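Long-range contact in putative oxidoreductase molybdopterin-binding subunit (Sulfolobus tokodaii, PDB 4ZOH), which binds the pterin cytosine dinucleotide of a molybdenum cofactor and probably serves as the catalytic subunit of a xanthine dehydrogenase/aldehyde oxidase-family oxidoreductase: residues A[341-353]-A[683-697]. Sequence-based numbering, arbitrary orientation.
Sequences YFIERIVNIVADE and INAVEQCIKKRITKM
E687 OE2 takes two donors from the same face of its carboxylate: R345 NH2 at 2.9 Å and the backbone N of I694 at 3.1 Å. The site lies between two helices of the molybdopterin-binding subunit, 336-353 and 673-688, whose local axes run nearly parallel (24°) 10.7 Å apart, with the chain after the second helix folding back alongside the first. R345 meets E687 end-on in a two-nitrogen salt bridge; NH1 and NH2 come in well above the carboxylate plane, the two flat groups being steeply inclined. Its straightest bond, at 169°, runs from NH2 to I694 O over 2.6 Å, in the guanidinium plane and on a carbonyl lone pair. NH1 also donates to N684 OD1, while I683 CG2 packs over one guanidinium face. CG of R345, held beside the backbone N by chi1 (-68°), lies over one face of the Y341 ring, and bends at chi2 and chi3 then curl the chain toward E687; on the opposite ring face sits M697 CE, 3.7 Å from the centroid, a CH-pi contact. Without the guanidinium, as with an alanine at R345, the buried E687 carboxylate would probably lack the cation that pairs with it, and the ring the methylene packed on it. The amides of N348 and N684 stack almost parallel, and R362 of helix 358-365 bonds N348 OD1. Near the exposed end, Q688 NE2 reaches the syn lone pair of D352 OD1, and R693, salt-bridged to D153 of strand 149-161, lays its guanidinium over I349. One water joins Y341 OH and R345 NE to I694 O, donating to that carbonyl at 2.6 Å.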
loop_
_atom_site.group_PDB
_atom_site.type_symbol
_atom_site.label_atom_id
_atom_site.label_comp_id
_atom_site.label_asym_id
_atom_site.label_seq_id
_atom_site.Cartn_x
_atom_site.Cartn_y
_atom_site.Cartn_z
ATOM N N TYR A 341 25.242 37.175 5.918
ATOM C CA TYR A 341 24.845 38.224 5.007
ATOM C C TYR A 341 25.082 39.617 5.647
ATOM O O TYR A 341 25.636 40.529 4.986
ATOM C CB TYR A 341 23.385 38.075 4.639
ATOM C CG TYR A 341 22.680 39.296 4.029
ATOM C CD1 TYR A 341 22.803 39.613 2.688
ATOM C CD2 TYR A 341 21.822 40.117 4.815
ATOM C CE1 TYR A 341 22.135 40.729 2.128
ATOM C CE2 TYR A 341 21.157 41.217 4.265
ATOM C CZ TYR A 341 21.302 41.532 2.919
ATOM O OH TYR A 341 20.571 42.646 2.340
ATOM N N PHE A 342 24.619 39.777 6.913
ATOM C CA PHE A 342 24.846 41.005 7.631
ATOM C C PHE A 342 26.323 41.394 7.735
ATOM O O PHE A 342 26.647 42.501 7.293
ATOM C CB PHE A 342 24.097 41.025 8.989
ATOM C CG PHE A 342 22.557 41.070 8.841
ATOM C CD1 PHE A 342 21.963 41.902 7.952
ATOM C CD2 PHE A 342 21.751 40.248 9.607
ATOM C CE1 PHE A 342 20.569 41.957 7.829
ATOM C CE2 PHE A 342 20.375 40.297 9.510
ATOM C CZ PHE A 342 19.774 41.120 8.604
ATOM N N ILE A 343 27.204 40.530 8.261
ATOM C CA ILE A 343 28.589 40.897 8.388
ATOM C C ILE A 343 29.264 41.129 6.999
ATOM O O ILE A 343 30.050 42.069 6.850
ATOM C CB ILE A 343 29.423 39.949 9.298
ATOM C CG1 ILE A 343 30.801 40.576 9.627
ATOM C CG2 ILE A 343 29.574 38.509 8.748
ATOM C CD1 ILE A 343 30.717 41.951 10.304
ATOM N N GLU A 344 28.932 40.315 5.984
ATOM C CA GLU A 344 29.566 40.437 4.650
ATOM C C GLU A 344 29.082 41.651 3.887
ATOM O O GLU A 344 29.859 42.286 3.150
ATOM C CB GLU A 344 29.442 39.151 3.841
ATOM C CG GLU A 344 30.114 37.979 4.467
ATOM C CD GLU A 344 31.621 38.221 4.555
ATOM O OE1 GLU A 344 32.229 38.364 3.458
ATOM O OE2 GLU A 344 32.152 38.314 5.716
ATOM N N ARG A 345 27.856 42.074 4.107
ATOM C CA ARG A 345 27.453 43.344 3.566
ATOM C C ARG A 345 28.162 44.542 4.260
ATOM O O ARG A 345 28.673 45.461 3.594
ATOM C CB ARG A 345 25.959 43.492 3.663
ATOM C CG ARG A 345 25.172 42.528 2.736
ATOM C CD ARG A 345 25.401 42.866 1.269
ATOM N NE ARG A 345 24.922 44.206 0.973
ATOM C CZ ARG A 345 25.682 45.224 0.567
ATOM N NH1 ARG A 345 26.994 45.038 0.324
ATOM N NH2 ARG A 345 25.099 46.418 0.345
ATOM N N ILE A 346 28.191 44.519 5.589
ATOM C CA ILE A 346 28.792 45.567 6.382
ATOM C C ILE A 346 30.262 45.719 5.905
ATOM O O ILE A 346 30.636 46.811 5.596
ATOM C CB ILE A 346 28.683 45.243 7.912
ATOM C CG1 ILE A 346 27.249 45.566 8.424
ATOM C CG2 ILE A 346 29.708 46.038 8.740
ATOM C CD1 ILE A 346 26.932 44.822 9.708
ATOM N N VAL A 347 31.035 44.612 5.842
ATOM C CA VAL A 347 32.421 44.581 5.375
ATOM C C VAL A 347 32.569 45.292 4.002
ATOM O O VAL A 347 33.523 46.082 3.790
ATOM C CB VAL A 347 32.945 43.142 5.283
ATOM C CG1 VAL A 347 34.177 43.051 4.386
ATOM C CG2 VAL A 347 33.344 42.612 6.650
ATOM N N ASN A 348 31.623 45.074 3.091
ATOM C CA ASN A 348 31.740 45.736 1.800
ATOM C C ASN A 348 31.353 47.183 1.874
ATOM O O ASN A 348 31.866 48.031 1.107
ATOM C CB ASN A 348 30.951 45.033 0.696
ATOM C CG ASN A 348 31.773 44.054 -0.084
ATOM O OD1 ASN A 348 32.642 43.297 0.436
ATOM N ND2 ASN A 348 31.546 44.108 -1.383
ATOM N N ILE A 349 30.450 47.490 2.806
ATOM C CA ILE A 349 29.949 48.849 2.897
ATOM C C ILE A 349 31.122 49.684 3.396
ATOM O O ILE A 349 31.321 50.783 2.948
ATOM C CB ILE A 349 28.693 48.957 3.802
ATOM C CG1 ILE A 349 27.465 48.551 3.009
ATOM C CG2 ILE A 349 28.563 50.361 4.399
ATOM C CD1 ILE A 349 26.418 48.010 3.925
ATOM N N VAL A 350 31.895 49.119 4.298
ATOM C CA VAL A 350 33.011 49.796 4.888
ATOM C C VAL A 350 34.081 49.970 3.786
ATOM O O VAL A 350 34.459 51.114 3.520
ATOM C CB VAL A 350 33.558 48.996 6.065
ATOM C CG1 VAL A 350 34.924 49.520 6.475
ATOM C CG2 VAL A 350 32.593 49.073 7.244
ATOM N N ALA A 351 34.525 48.836 3.180
ATOM C CA ALA A 351 35.465 48.791 2.018
ATOM C C ALA A 351 35.135 49.877 1.010
ATOM O O ALA A 351 35.988 50.706 0.718
ATOM C CB ALA A 351 35.557 47.386 1.373
ATOM N N ASP A 352 33.884 49.952 0.594
ATOM C CA ASP A 352 33.409 50.988 -0.273
ATOM C C ASP A 352 33.457 52.403 0.278
ATOM O O ASP A 352 33.603 53.375 -0.494
ATOM C CB ASP A 352 31.975 50.695 -0.698
ATOM C CG ASP A 352 31.894 49.627 -1.822
ATOM O OD1 ASP A 352 32.972 49.124 -2.235
ATOM O OD2 ASP A 352 30.768 49.324 -2.316
ATOM N N GLU A 353 33.255 52.548 1.592
ATOM C CA GLU A 353 33.312 53.869 2.214
ATOM C C GLU A 353 34.786 54.307 2.378
ATOM O O GLU A 353 35.096 55.428 2.157
ATOM C CB GLU A 353 32.534 53.893 3.535
ATOM C CG GLU A 353 32.158 55.284 4.004
ATOM C CD GLU A 353 31.123 55.935 3.127
ATOM O OE1 GLU A 353 30.456 55.180 2.386
ATOM O OE2 GLU A 353 30.981 57.194 3.159
ATOM N N ILE A 683 25.000 39.950 -3.998
ATOM C CA ILE A 683 24.695 41.331 -3.691
ATOM C C ILE A 683 26.007 42.204 -3.753
ATOM O O ILE A 683 25.953 43.305 -4.269
ATOM C CB ILE A 683 23.951 41.542 -2.327
ATOM C CG1 ILE A 683 22.577 40.802 -2.311
ATOM C CG2 ILE A 683 23.779 43.084 -2.149
ATOM C CD1 ILE A 683 21.563 41.398 -3.328
ATOM N N ASN A 684 27.115 41.722 -3.215
ATOM C CA ASN A 684 28.355 42.519 -3.271
ATOM C C ASN A 684 28.742 42.806 -4.725
ATOM O O ASN A 684 29.005 43.974 -5.085
ATOM C CB ASN A 684 29.475 41.850 -2.485
ATOM C CG ASN A 684 29.259 41.962 -0.984
ATOM O OD1 ASN A 684 28.288 42.600 -0.585
ATOM N ND2 ASN A 684 30.138 41.322 -0.133
ATOM N N ALA A 685 28.645 41.761 -5.563
ATOM C CA ALA A 685 28.858 41.877 -7.018
ATOM C C ALA A 685 27.996 42.926 -7.629
ATOM O O ALA A 685 28.556 43.815 -8.320
ATOM C CB ALA A 685 28.732 40.557 -7.762
ATOM N N VAL A 686 26.680 42.880 -7.389
ATOM C CA VAL A 686 25.774 43.813 -8.053
ATOM C C VAL A 686 26.075 45.243 -7.589
ATOM O O VAL A 686 25.881 46.229 -8.335
ATOM C CB VAL A 686 24.305 43.508 -7.783
ATOM C CG1 VAL A 686 23.367 44.528 -8.457
ATOM C CG2 VAL A 686 23.924 42.141 -8.340
ATOM N N GLU A 687 26.516 45.344 -6.329
ATOM C CA GLU A 687 26.689 46.641 -5.736
ATOM C C GLU A 687 27.863 47.323 -6.418
ATOM O O GLU A 687 27.750 48.502 -6.731
ATOM C CB GLU A 687 26.950 46.529 -4.239
ATOM C CG GLU A 687 27.124 47.883 -3.571
ATOM C CD GLU A 687 27.160 47.775 -2.048
ATOM O OE1 GLU A 687 28.046 47.087 -1.503
ATOM O OE2 GLU A 687 26.262 48.346 -1.418
ATOM N N GLN A 688 28.956 46.569 -6.634
ATOM C CA GLN A 688 30.102 47.005 -7.454
ATOM C C GLN A 688 29.678 47.556 -8.790
ATOM O O GLN A 688 30.183 48.579 -9.167
ATOM C CB GLN A 688 31.161 45.928 -7.591
ATOM C CG GLN A 688 31.838 45.616 -6.284
ATOM C CD GLN A 688 32.390 46.879 -5.697
ATOM O OE1 GLN A 688 33.277 47.526 -6.302
ATOM N NE2 GLN A 688 31.819 47.305 -4.550
ATOM N N CYS A 689 28.704 46.945 -9.469
ATOM C CA CYS A 689 28.162 47.496 -10.740
ATOM C C CYS A 689 27.265 48.729 -10.637
ATOM O O CYS A 689 26.940 49.293 -11.651
ATOM C CB CYS A 689 27.512 46.381 -11.672
ATOM S SG CYS A 689 28.630 45.651 -12.950
ATOM N N ILE A 690 26.797 49.179 -9.482
ATOM C CA ILE A 690 25.683 50.154 -9.634
ATOM C C ILE A 690 25.764 51.660 -9.524
ATOM O O ILE A 690 25.053 52.330 -10.279
ATOM C CB ILE A 690 24.308 49.778 -9.034
ATOM C CG1 ILE A 690 24.448 49.086 -7.675
ATOM C CG2 ILE A 690 23.437 49.143 -10.107
ATOM C CD1 ILE A 690 23.149 49.098 -6.891
ATOM N N LYS A 691 26.490 52.265 -8.607
ATOM C CA LYS A 691 27.101 51.713 -7.462
ATOM C C LYS A 691 26.395 52.683 -6.488
ATOM O O LYS A 691 26.751 53.857 -6.385
ATOM C CB LYS A 691 28.625 51.909 -7.536
ATOM C CG LYS A 691 29.137 52.561 -8.830
ATOM C CD LYS A 691 30.652 52.549 -8.935
ATOM C CE LYS A 691 31.125 51.582 -10.010
ATOM N NZ LYS A 691 32.410 50.917 -9.617
ATOM N N LYS A 692 25.263 52.217 -5.944
ATOM C CA LYS A 692 24.638 52.767 -4.762
ATOM C C LYS A 692 24.670 51.638 -3.761
ATOM O O LYS A 692 24.894 50.471 -4.111
ATOM C CB LYS A 692 23.168 53.136 -4.957
ATOM C CG LYS A 692 22.688 53.484 -6.350
ATOM C CD LYS A 692 21.175 53.723 -6.270
ATOM C CE LYS A 692 20.374 52.453 -6.569
ATOM N NZ LYS A 692 18.935 52.643 -6.954
ATOM N N ARG A 693 24.402 51.977 -2.509
ATOM C CA ARG A 693 24.330 50.993 -1.484
ATOM C C ARG A 693 23.076 50.123 -1.699
ATOM O O ARG A 693 21.991 50.624 -1.991
ATOM C CB ARG A 693 24.325 51.662 -0.110
ATOM C CG ARG A 693 24.807 50.704 0.975
ATOM C CD ARG A 693 24.837 51.423 2.298
ATOM N NE ARG A 693 26.073 52.171 2.505
ATOM C CZ ARG A 693 26.281 53.011 3.511
ATOM N NH1 ARG A 693 25.358 53.219 4.451
ATOM N NH2 ARG A 693 27.433 53.620 3.603
ATOM N N ILE A 694 23.241 48.821 -1.626
ATOM C CA ILE A 694 22.043 47.907 -1.627
ATOM C C ILE A 694 21.676 47.508 -0.177
ATOM O O ILE A 694 22.530 46.961 0.549
ATOM C CB ILE A 694 22.336 46.648 -2.462
ATOM C CG1 ILE A 694 22.599 47.075 -3.917
ATOM C CG2 ILE A 694 21.188 45.601 -2.355
ATOM C CD1 ILE A 694 23.068 45.919 -4.776
ATOM N N THR A 695 20.451 47.825 0.236
ATOM C CA THR A 695 20.040 47.658 1.647
ATOM C C THR A 695 18.961 46.590 1.770
ATOM O O THR A 695 18.703 46.098 2.857
ATOM C CB THR A 695 19.480 48.977 2.287
ATOM O OG1 THR A 695 18.455 49.500 1.454
ATOM C CG2 THR A 695 20.559 50.052 2.467
ATOM N N LYS A 696 18.336 46.224 0.657
ATOM C CA LYS A 696 17.262 45.224 0.695
ATOM C C LYS A 696 17.283 44.267 -0.511
ATOM O O LYS A 696 17.860 44.605 -1.535
ATOM C CB LYS A 696 15.914 45.929 0.801
ATOM C CG LYS A 696 15.639 46.920 -0.301
ATOM C CD LYS A 696 14.134 47.018 -0.609
ATOM C CE LYS A 696 13.515 48.346 -0.222
ATOM N NZ LYS A 696 13.972 49.477 -1.078
ATOM N N MET A 697 16.627 43.108 -0.385
ATOM C CA MET A 697 16.530 42.135 -1.472
ATOM C C MET A 697 15.054 41.702 -1.671
ATOM O O MET A 697 14.276 41.860 -0.759
ATOM C CB MET A 697 17.331 40.915 -1.100
ATOM C CG MET A 697 18.776 41.154 -0.855
ATOM S SD MET A 697 19.708 39.718 -0.341
ATOM C CE MET A 697 19.128 39.335 1.367
HETATM O O HOH W 1 22.328 44.713 1.905
HETATM O O HOH W 2 29.904 45.804 -2.951
HETATM O O HOH W 3 29.767 52.172 1.724
#